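Local coordinates for DNA mismatch repair protein MutS (Thermus aquaticus, PDB 1EWQ), which binds mismatched DNA as a dimer, probably carrying out the recognition step of mismatch repair, and has a weak ATPase activity, at residues 657-662 / 682-687; 676-681 / 701-706. All coordinates share one frame; numbering follows the deposited sequence.

Contact 1. Residues 657-662 / 682-687; sequences SLVLLD and EALHER
Leu684 sets its forked end against the side chains of Val659 and Leu661 on the strand, and these three buried side chains make up the whole contact. The tight spot is at Leu661, whose CD1 meets CD1 of Leu684 tip to tip at 3.5 Å, close for two methyls. Val659 is met less closely and aslant: with CG1 anti to the backbone N (chi1 178°), its CG1 lies 4.0 Å from Leu684 CD1 and its CG2 is likewise 4.0 Å from Leu684 CD2, so each methyl of the leucine has its own branch of the valine. Strand 657-662 and helix 670-687 are the first two elements of a right-handed beta-alpha-beta crossover that ends in strand 690-694, within the P-loop ATPase domain of MutS; Thr691 of that last strand also touches Leu684. No hydrogen bond joins strand and helix here. Away from the strand the helix turns polar: Glu686 is exposed to solvent, while Glu682 forms a salt bridge with Arg754 of the second subunit. Arg687 donates from NH1 to the backbone O atoms of Leu650 and Ala653.

Contact 2. Residues 676-681 / 701-706; sequences IATAVA and TALGLP
A single leucine from an irregular loop does nearly all the work here: Leu703 reaches across to helix 670-687 and sets both of its methyls against one methyl of Thr678. Thr678 CG2 lies 4.0 Å from Leu703 CD1 and 4.1 Å from Leu703 CD2, so the threonine methyl faces the fork of the leucine, the two side chains meeting at a slant. One turn further along the helix, Ala681 offers CB to the same leucine, 4.5 Å from Leu703 CD1, a looser touch. The two helix residues, three positions apart, thus receive Leu703, and no hydrogen bond crosses between the segments.

The hydroxyl of Thr678 is used within the helix. With CG2 anti to the backbone N and OG1 beside that N (chi1 -66°), this torsion puts the methyl on Leu703, while OG1 is hydrogen-bonded to the backbone O of Val674, one turn back. After Leu703 the chain bends sharply in an inverse gamma turn centred on Gly704, across which Leu705 N makes a weak 3.1 Å hydrogen bond to Leu703 O. Beyond the bend Leu705 starts toward the helix too, but its side chain comes no nearer than 4.7 Å to segment 676-681.

The loop follows helix 698-701 and leads into strand 708-716. Leu700 of that short helix packs on Ala677 and Thr678, and Leu578 of strand 578-582 lies against Ala681 and Leu705. Elsewhere around helix 670-687, Val680 meets Val646 of helix 638-652, while Val751 of the second subunit packs on Ala679 and Val680.

Contacts 1 and 2 share helix 670-687 and have centres about 10 Å apart: contact 1 ties the helix to strand 657-662, contact 2 to the loop at 701-706. They also touch directly. Leu661 CD1 of contact 1 is 4.0 Å from Val680 CG1 of contact 2, and His685 packs on the loop, its NE2 3.5 Å from Pro706 CD. Contact 1 is nearer the nucleotide site: the side chain of Leu661 is about 10 Å from that of Ser590, predicted to bind ATP, whereas contact 2 lies away from it. Both border the second subunit, while the DNA is about 52 and 61 Å from their nearest atoms.

Contact 1. Residues 657-662 / 682-687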
ATOM      1  N   SER C 657      24.398  -8.006  31.114  1.00 25.45           N
ATOM      2  CA  SER C 657      23.263  -7.839  30.223  1.00 24.76           C
ATOM      3  C   SER C 657      22.026  -7.324  30.916  1.00 23.83           C
ATOM      4  O   SER C 657      21.840  -7.523  32.116  1.00 23.74           O
ATOM      5  CB  SER C 657      22.935  -9.154  29.520  1.00 24.34           C
ATOM      6  OG  SER C 657      24.034  -9.575  28.738  1.00 24.85           O
ATOM      7  N   LEU C 658      21.199  -6.628  30.145  1.00 23.33           N
ATOM      8  CA  LEU C 658      19.925  -6.111  30.632  1.00 22.69           C
ATOM      9  C   LEU C 658      18.938  -7.026  29.951  1.00 22.48           C
ATOM     10  O   LEU C 658      18.862  -7.040  28.723  1.00 22.71           O
ATOM     11  CB  LEU C 658      19.680  -4.666  30.182  1.00 21.60           C
ATOM     12  CG  LEU C 658      18.267  -4.112  30.482  1.00 21.63           C
ATOM     13  CD1 LEU C 658      18.060  -3.989  31.987  1.00 20.97           C
ATOM     14  CD2 LEU C 658      18.065  -2.740  29.817  1.00 20.30           C
ATOM     15  N   VAL C 659      18.213  -7.811  30.739  1.00 22.01           N
ATOM     16  CA  VAL C 659      17.224  -8.741  30.213  1.00 21.83           C
ATOM     17  C   VAL C 659      15.824  -8.280  30.621  1.00 22.53           C
ATOM     18  O   VAL C 659      15.588  -7.972  31.792  1.00 22.45           O
ATOM     19  CB  VAL C 659      17.474 -10.166  30.770  1.00 21.69           C
ATOM     20  CG1 VAL C 659      16.414 -11.113  30.265  1.00 20.84           C
ATOM     21  CG2 VAL C 659      18.896 -10.652  30.372  1.00 21.27           C
ATOM     22  N   LEU C 660      14.901  -8.235  29.661  1.00 22.77           N
ATOM     23  CA  LEU C 660      13.529  -7.802  29.924  1.00 23.78           C
ATOM     24  C   LEU C 660      12.541  -8.911  29.588  1.00 24.11           C
ATOM     25  O   LEU C 660      12.321  -9.206  28.419  1.00 24.16           O
ATOM     26  CB  LEU C 660      13.190  -6.555  29.094  1.00 24.02           C
ATOM     27  CG  LEU C 660      14.060  -5.292  29.236  1.00 24.71           C
ATOM     28  CD1 LEU C 660      13.444  -4.162  28.387  1.00 25.32           C
ATOM     29  CD2 LEU C 660      14.140  -4.862  30.680  1.00 25.09           C
ATOM     30  N   LEU C 661      11.956  -9.533  30.610  1.00 24.89           N
ATOM     31  CA  LEU C 661      11.002 -10.613  30.382  1.00 25.78           C
ATOM     32  C   LEU C 661       9.592 -10.168  30.728  1.00 26.31           C
ATOM     33  O   LEU C 661       9.340  -9.588  31.782  1.00 25.86           O
ATOM     34  CB  LEU C 661      11.376 -11.857  31.187  1.00 25.85           C
ATOM     35  CG  LEU C 661      12.796 -12.410  31.001  1.00 26.41           C
ATOM     36  CD1 LEU C 661      12.919 -13.721  31.779  1.00 26.05           C
ATOM     37  CD2 LEU C 661      13.103 -12.622  29.519  1.00 25.85           C
ATOM     38  N   ASP C 662       8.677 -10.466  29.815  1.00 27.67           N
ATOM     39  CA  ASP C 662       7.276 -10.087  29.933  1.00 28.50           C
ATOM     40  C   ASP C 662       6.395 -11.334  29.961  1.00 28.77           C
ATOM     41  O   ASP C 662       6.074 -11.902  28.919  1.00 28.65           O
ATOM     42  CB  ASP C 662       6.930  -9.191  28.733  1.00 29.91           C
ATOM     43  CG  ASP C 662       5.483  -8.731  28.715  1.00 31.54           C
ATOM     44  OD1 ASP C 662       4.805  -8.955  27.676  1.00 32.58           O
ATOM     45  OD2 ASP C 662       5.031  -8.135  29.713  1.00 32.05           O
ATOM     46  N   GLU C 682      15.703 -18.529  37.954  1.00 28.26           N
ATOM     47  CA  GLU C 682      16.906 -18.918  38.689  1.00 28.46           C
ATOM     48  C   GLU C 682      18.161 -18.839  37.834  1.00 28.54           C
ATOM     49  O   GLU C 682      19.227 -18.412  38.308  1.00 28.38           O
ATOM     50  CB  GLU C 682      16.765 -20.342  39.248  1.00 29.21           C
ATOM     51  CG  GLU C 682      15.604 -20.513  40.227  1.00 29.93           C
ATOM     52  CD  GLU C 682      15.519 -21.917  40.815  1.00 30.52           C
ATOM     53  OE1 GLU C 682      15.993 -22.876  40.164  1.00 30.45           O
ATOM     54  OE2 GLU C 682      14.955 -22.059  41.921  1.00 30.44           O
ATOM     55  N   ALA C 683      18.048 -19.249  36.573  1.00 28.23           N
ATOM     56  CA  ALA C 683      19.208 -19.216  35.683  1.00 28.09           C
ATOM     57  C   ALA C 683      19.649 -17.780  35.430  1.00 27.67           C
ATOM     58  O   ALA C 683      20.839 -17.498  35.371  1.00 27.76           O
ATOM     59  CB  ALA C 683      18.893 -19.918  34.363  1.00 27.75           C
ATOM     60  N   LEU C 684      18.692 -16.869  35.284  1.00 27.69           N
ATOM     61  CA  LEU C 684      19.056 -15.478  35.049  1.00 27.87           C
ATOM     62  C   LEU C 684      19.603 -14.872  36.336  1.00 28.02           C
ATOM     63  O   LEU C 684      20.440 -13.973  36.302  1.00 27.41           O
ATOM     64  CB  LEU C 684      17.854 -14.686  34.520  1.00 27.40           C
ATOM     65  CG  LEU C 684      17.636 -14.887  33.018  1.00 26.99           C
ATOM     66  CD1 LEU C 684      16.267 -14.383  32.595  1.00 26.57           C
ATOM     67  CD2 LEU C 684      18.742 -14.163  32.260  1.00 26.79           C
ATOM     68  N   HIS C 685      19.124 -15.375  37.471  1.00 28.41           N
ATOM     69  CA  HIS C 685      19.610 -14.909  38.765  1.00 29.37           C
ATOM     70  C   HIS C 685      21.077 -15.363  38.883  1.00 30.04           C
ATOM     71  O   HIS C 685      21.958 -14.564  39.212  1.00 29.85           O
ATOM     72  CB  HIS C 685      18.776 -15.510  39.897  1.00 29.30           C
ATOM     73  CG  HIS C 685      19.377 -15.318  41.250  1.00 29.38           C
ATOM     74  ND1 HIS C 685      19.151 -14.193  42.017  1.00 29.39           N
ATOM     75  CD2 HIS C 685      20.220 -16.098  41.966  1.00 29.17           C
ATOM     76  CE1 HIS C 685      19.825 -14.292  43.147  1.00 29.25           C
ATOM     77  NE2 HIS C 685      20.482 -15.438  43.142  1.00 29.52           N
ATOM     78  N   GLU C 686      21.326 -16.645  38.600  1.00 30.56           N
ATOM     79  CA  GLU C 686      22.678 -17.210  38.634  1.00 31.53           C
ATOM     80  C   GLU C 686      23.571 -16.449  37.647  1.00 31.33           C
ATOM     81  O   GLU C 686      24.738 -16.180  37.924  1.00 31.09           O
ATOM     82  CB  GLU C 686      22.677 -18.690  38.209  1.00 32.91           C
ATOM     83  CG  GLU C 686      21.899 -19.651  39.086  1.00 35.63           C
ATOM     84  CD  GLU C 686      21.742 -21.036  38.427  1.00 37.18           C
ATOM     85  OE1 GLU C 686      22.780 -21.619  38.024  1.00 38.24           O
ATOM     86  OE2 GLU C 686      20.590 -21.537  38.316  1.00 37.38           O
ATOM     87  N   ARG C 687      23.016 -16.128  36.480  1.00 30.69           N
ATOM     88  CA  ARG C 687      23.767 -15.405  35.455  1.00 30.44           C
ATOM     89  C   ARG C 687      24.216 -14.037  35.964  1.00 30.14           C
ATOM     90  O   ARG C 687      25.215 -13.496  35.500  1.00 30.33           O
ATOM     91  CB  ARG C 687      22.912 -15.227  34.189  1.00 30.10           C
ATOM     92  CG  ARG C 687      23.683 -14.713  32.975  1.00 29.77           C
ATOM     93  CD  ARG C 687      24.800 -15.693  32.598  1.00 29.85           C
ATOM     94  NE  ARG C 687      24.282 -17.047  32.416  1.00 29.44           N
ATOM     95  CZ  ARG C 687      23.682 -17.483  31.311  1.00 29.61           C
ATOM     96  NH1 ARG C 687      23.524 -16.680  30.266  1.00 29.12           N
ATOM     97  NH2 ARG C 687      23.223 -18.726  31.257  1.00 29.39           N
TER

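Contact 2. Residues 676-681 / 701-706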
ATOM      1  N   ILE C 676       8.602 -23.673  34.620  1.00 31.14           N
ATOM      2  CA  ILE C 676       9.463 -23.112  33.584  1.00 31.27           C
ATOM      3  C   ILE C 676       9.855 -21.687  33.954  1.00 30.98           C
ATOM      4  O   ILE C 676      11.019 -21.301  33.840  1.00 30.64           O
ATOM      5  CB  ILE C 676       8.758 -23.059  32.204  1.00 31.94           C
ATOM      6  CG1 ILE C 676       8.221 -24.441  31.827  1.00 32.33           C
ATOM      7  CG2 ILE C 676       9.742 -22.578  31.139  1.00 31.65           C
ATOM      8  CD1 ILE C 676       9.293 -25.516  31.693  1.00 32.99           C
ATOM      9  N   ALA C 677       8.875 -20.902  34.391  1.00 30.43           N
ATOM     10  CA  ALA C 677       9.158 -19.522  34.764  1.00 30.00           C
ATOM     11  C   ALA C 677      10.208 -19.474  35.875  1.00 29.41           C
ATOM     12  O   ALA C 677      11.073 -18.600  35.872  1.00 28.97           O
ATOM     13  CB  ALA C 677       7.878 -18.824  35.211  1.00 29.86           C
ATOM     14  N   THR C 678      10.132 -20.426  36.808  1.00 28.95           N
ATOM     15  CA  THR C 678      11.069 -20.491  37.938  1.00 28.60           C
ATOM     16  C   THR C 678      12.493 -20.861  37.537  1.00 28.36           C
ATOM     17  O   THR C 678      13.462 -20.208  37.955  1.00 28.64           O
ATOM     18  CB  THR C 678      10.607 -21.507  39.007  1.00 28.80           C
ATOM     19  OG1 THR C 678       9.385 -21.062  39.607  1.00 28.22           O
ATOM     20  CG2 THR C 678      11.660 -21.644  40.089  1.00 28.62           C
ATOM     21  N   ALA C 679      12.620 -21.917  36.741  1.00 27.86           N
ATOM     22  CA  ALA C 679      13.921 -22.378  36.273  1.00 27.66           C
ATOM     23  C   ALA C 679      14.593 -21.261  35.487  1.00 27.46           C
ATOM     24  O   ALA C 679      15.792 -21.027  35.621  1.00 27.59           O
ATOM     25  CB  ALA C 679      13.755 -23.626  35.389  1.00 27.67           C
ATOM     26  N   VAL C 680      13.813 -20.579  34.653  1.00 27.50           N
ATOM     27  CA  VAL C 680      14.334 -19.479  33.856  1.00 27.12           C
ATOM     28  C   VAL C 680      14.768 -18.350  34.786  1.00 27.03           C
ATOM     29  O   VAL C 680      15.838 -17.776  34.614  1.00 27.09           O
ATOM     30  CB  VAL C 680      13.268 -18.946  32.866  1.00 27.23           C
ATOM     31  CG1 VAL C 680      13.753 -17.657  32.219  1.00 26.98           C
ATOM     32  CG2 VAL C 680      12.983 -20.005  31.791  1.00 27.15           C
ATOM     33  N   ALA C 681      13.939 -18.042  35.779  1.00 27.27           N
ATOM     34  CA  ALA C 681      14.270 -16.981  36.730  1.00 27.79           C
ATOM     35  C   ALA C 681      15.567 -17.294  37.470  1.00 28.03           C
ATOM     36  O   ALA C 681      16.439 -16.433  37.593  1.00 28.13           O
ATOM     37  CB  ALA C 681      13.131 -16.791  37.737  1.00 27.53           C
ATOM     38  N   THR C 701       7.364 -14.617  43.345  1.00 32.15           N
ATOM     39  CA  THR C 701       7.737 -13.593  44.326  1.00 32.63           C
ATOM     40  C   THR C 701       8.373 -14.114  45.617  1.00 33.28           C
ATOM     41  O   THR C 701       9.027 -13.358  46.337  1.00 33.53           O
ATOM     42  CB  THR C 701       6.526 -12.737  44.737  1.00 32.32           C
ATOM     43  OG1 THR C 701       5.647 -13.512  45.557  1.00 31.81           O
ATOM     44  CG2 THR C 701       5.768 -12.253  43.500  1.00 32.17           C
ATOM     45  N   ALA C 702       8.204 -15.396  45.912  1.00 33.66           N
ATOM     46  CA  ALA C 702       8.762 -15.942  47.145  1.00 34.28           C
ATOM     47  C   ALA C 702       9.936 -16.913  47.011  1.00 34.30           C
ATOM     48  O   ALA C 702      10.226 -17.654  47.942  1.00 34.53           O
ATOM     49  CB  ALA C 702       7.648 -16.599  47.952  1.00 34.32           C
ATOM     50  N   LEU C 703      10.629 -16.913  45.881  1.00 34.28           N
ATOM     51  CA  LEU C 703      11.747 -17.838  45.727  1.00 34.38           C
ATOM     52  C   LEU C 703      12.873 -17.531  46.715  1.00 34.91           C
ATOM     53  O   LEU C 703      12.977 -16.414  47.229  1.00 35.26           O
ATOM     54  CB  LEU C 703      12.273 -17.787  44.293  1.00 34.01           C
ATOM     55  CG  LEU C 703      11.233 -18.161  43.239  1.00 33.83           C
ATOM     56  CD1 LEU C 703      11.828 -18.018  41.843  1.00 33.73           C
ATOM     57  CD2 LEU C 703      10.763 -19.581  43.485  1.00 33.60           C
ATOM     58  N   GLY C 704      13.706 -18.530  46.991  1.00 35.10           N
ATOM     59  CA  GLY C 704      14.816 -18.338  47.912  1.00 35.24           C
ATOM     60  C   GLY C 704      16.074 -17.927  47.164  1.00 35.31           C
ATOM     61  O   GLY C 704      17.063 -18.678  47.118  1.00 35.40           O
ATOM     62  N   LEU C 705      16.023 -16.736  46.563  1.00 34.69           N
ATOM     63  CA  LEU C 705      17.140 -16.196  45.801  1.00 33.68           C
ATOM     64  C   LEU C 705      17.605 -14.909  46.471  1.00 33.20           C
ATOM     65  O   LEU C 705      16.814 -14.000  46.716  1.00 32.90           O
ATOM     66  CB  LEU C 705      16.710 -15.949  44.352  1.00 33.70           C
ATOM     67  CG  LEU C 705      16.190 -17.208  43.640  1.00 33.61           C
ATOM     68  CD1 LEU C 705      15.731 -16.870  42.239  1.00 33.28           C
ATOM     69  CD2 LEU C 705      17.292 -18.264  43.591  1.00 33.83           C
ATOM     70  N   PRO C 706      18.907 -14.827  46.793  1.00 32.71           N
ATOM     71  CA  PRO C 706      19.514 -13.667  47.449  1.00 32.27           C
ATOM     72  C   PRO C 706      19.434 -12.338  46.711  1.00 31.77           C
ATOM     73  O   PRO C 706      19.346 -11.286  47.340  1.00 31.29           O
ATOM     74  CB  PRO C 706      20.950 -14.115  47.686  1.00 32.02           C
ATOM     75  CG  PRO C 706      21.189 -15.081  46.589  1.00 32.60           C
ATOM     76  CD  PRO C 706      19.914 -15.874  46.558  1.00 32.38           C
TER